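Local coordinates for protein NAD-dependent aldehyde dehydrogenase (Sinorhizobium meliloti, PDB 3U4J) that probably oxidises aldehydes with NAD or NADP as the electron acceptor, as a member of the aldehyde dehydrogenase family, at residues V32-G37 / A60-K65. Sequence-based numbering, arbitrary orientation.
Sequences VDAASG and ADDVRK
With CG of Asp62 lying beside its own backbone N and anti to the carbonyl carbon (chi1 -66°), the carboxylate reaches out from the first turn of helix 60-75 to the backbone of Ala34 and Ala35. Asp62 OD2 accepts the main-chain N-H of Ala35 at 3.1 Å on its syn side, in a nearly straight bond (166°) whose donor lies 24° out of the carboxylate plane. The same N-H reaches Asp62 OD1 only weakly, at 3.5 Å, which makes an asymmetric bifurcated (three-centre) hydrogen bond. Each oxygen is also tied to the loop through water. One water donates to Asp62 OD2 (2.9 Å) and to the carbonyl oxygen of Asp33; a second donates to Asp62 OD1 (2.6 Å) and accepts the N-H of Ser36. The carboxylate is thus bonded, directly or through water, to Asp33, Ala35 and Ser36, which should limit its rotation. The methyls of Ala34 and Ala35 pack against the carboxylate oxygens, Ala34 CB 3.2 Å from Asp62 OD1 and Ala35 CB 3.6 Å from Asp62 OD2. Met25 of strand 25-27 touches both Ala34 and Asp62. The loop itself bends as a type I turn from Ala34 to Gly37, closed by Gly37 N to Ala34 O at 2.8 Å, with Gly37 at positive phi. On the helix side, Asp62 OD1 also accepts the N-H of Ser59, just ahead of the helix; together with the helix N-terminus, these donors would tend to stabilise a negative carboxylate. Val63 packs against helix 231-237. One aspartate therefore fastens the turn linking strands 30-32 and 39-43 to the start of helix 60-75, while its bond to Ser59 N supplies the N3-to-N-cap half of a capping box.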
loop_
_atom_site.group_PDB
_atom_site.type_symbol
_atom_site.label_atom_id
_atom_site.label_comp_id
_atom_site.label_asym_id
_atom_site.label_seq_id
_atom_site.Cartn_x
_atom_site.Cartn_y
_atom_site.Cartn_z
ATOM N N VAL A 32 -17.467 -37.445 10.653
ATOM C CA VAL A 32 -17.021 -38.822 10.447
ATOM C C VAL A 32 -16.147 -39.293 11.604
ATOM O O VAL A 32 -15.497 -38.480 12.267
ATOM C CB VAL A 32 -16.247 -39.036 9.107
ATOM C CG1 VAL A 32 -17.155 -38.868 7.913
ATOM C CG2 VAL A 32 -15.035 -38.109 8.986
ATOM N N ASP A 33 -16.145 -40.610 11.828
ATOM C CA ASP A 33 -15.243 -41.243 12.773
ATOM C C ASP A 33 -13.948 -41.553 12.043
ATOM O O ASP A 33 -13.874 -41.430 10.824
ATOM C CB ASP A 33 -15.851 -42.561 13.270
ATOM C CG ASP A 33 -17.150 -42.359 14.034
ATOM O OD1 ASP A 33 -17.224 -41.437 14.865
ATOM O OD2 ASP A 33 -18.098 -43.134 13.788
ATOM N N ALA A 34 -12.918 -41.945 12.786
ATOM C CA ALA A 34 -11.785 -42.608 12.159
ATOM C C ALA A 34 -12.276 -43.925 11.569
ATOM O O ALA A 34 -13.170 -44.574 12.130
ATOM C CB ALA A 34 -10.693 -42.866 13.159
ATOM N N ALA A 35 -11.691 -44.333 10.444
ATOM C CA ALA A 35 -12.077 -45.628 9.838
ATOM C C ALA A 35 -12.002 -46.755 10.873
ATOM O O ALA A 35 -12.859 -47.671 10.883
ATOM C CB ALA A 35 -11.208 -45.953 8.609
ATOM N N SER A 36 -11.006 -46.674 11.760
ATOM C CA SER A 36 -10.804 -47.705 12.797
ATOM C C SER A 36 -11.788 -47.634 13.965
ATOM O O SER A 36 -11.854 -48.571 14.782
ATOM C CB SER A 36 -9.400 -47.594 13.388
ATOM O OG SER A 36 -9.327 -46.388 14.126
ATOM N N GLY A 37 -12.496 -46.506 14.087
ATOM C CA GLY A 37 -13.338 -46.255 15.256
ATOM C C GLY A 37 -12.547 -45.897 16.499
ATOM O O GLY A 37 -13.130 -45.747 17.576
ATOM N N ALA A 60 -3.241 -42.235 9.269
ATOM C CA ALA A 60 -2.672 -41.524 8.113
ATOM C C ALA A 60 -3.664 -41.452 6.958
ATOM O O ALA A 60 -3.788 -40.417 6.296
ATOM C CB ALA A 60 -1.329 -42.185 7.642
ATOM N N ASP A 61 -4.389 -42.543 6.719
ATOM C CA ASP A 61 -5.384 -42.543 5.649
ATOM C C ASP A 61 -6.581 -41.619 5.910
ATOM O O ASP A 61 -7.124 -41.047 4.970
ATOM C CB ASP A 61 -5.886 -43.964 5.376
ATOM C CG ASP A 61 -4.844 -44.814 4.635
ATOM O OD1 ASP A 61 -4.235 -44.303 3.669
ATOM O OD2 ASP A 61 -4.641 -45.989 5.013
ATOM N N ASP A 62 -7.020 -41.521 7.160
ATOM C CA ASP A 62 -8.091 -40.574 7.519
ATOM C C ASP A 62 -7.660 -39.140 7.145
ATOM O O ASP A 62 -8.445 -38.390 6.570
ATOM C CB ASP A 62 -8.422 -40.637 9.032
ATOM C CG ASP A 62 -9.047 -41.992 9.467
ATOM O OD1 ASP A 62 -8.753 -42.442 10.611
ATOM O OD2 ASP A 62 -9.831 -42.603 8.705
ATOM N N VAL A 63 -6.402 -38.797 7.435
ATOM C CA VAL A 63 -5.873 -37.460 7.159
ATOM C C VAL A 63 -5.765 -37.191 5.667
ATOM O O VAL A 63 -6.128 -36.108 5.214
ATOM C CB VAL A 63 -4.546 -37.169 7.922
ATOM C CG1 VAL A 63 -4.022 -35.755 7.584
ATOM C CG2 VAL A 63 -4.778 -37.278 9.414
ATOM N N ARG A 64 -5.329 -38.187 4.890
ATOM C CA ARG A 64 -5.256 -38.025 3.436
ATOM C C ARG A 64 -6.623 -37.794 2.813
ATOM O O ARG A 64 -6.734 -37.022 1.858
ATOM C CB ARG A 64 -4.548 -39.218 2.768
ATOM C CG ARG A 64 -3.034 -39.290 3.062
ATOM C CD ARG A 64 -2.368 -40.513 2.354
ATOM N NE ARG A 64 -1.219 -40.965 3.137
ATOM C CZ ARG A 64 -1.159 -42.116 3.790
ATOM N NH1 ARG A 64 -2.155 -42.985 3.737
ATOM N NH2 ARG A 64 -0.075 -42.412 4.482
ATOM N N LYS A 65 -7.658 -38.446 3.351
ATOM C CA LYS A 65 -9.045 -38.164 2.944
ATOM C C LYS A 65 -9.445 -36.686 3.124
ATOM O O LYS A 65 -10.132 -36.122 2.280
ATOM C CB LYS A 65 -10.041 -39.012 3.736
ATOM C CG LYS A 65 -10.290 -40.415 3.124
ATOM C CD LYS A 65 -11.342 -41.221 3.908
ATOM C CE LYS A 65 -11.277 -42.732 3.546
ATOM N NZ LYS A 65 -12.072 -43.549 4.525
HETATM O O HOH W 1 -12.280 -41.010 8.392
HETATM O O HOH W 2 -8.677 -44.991 11.063
#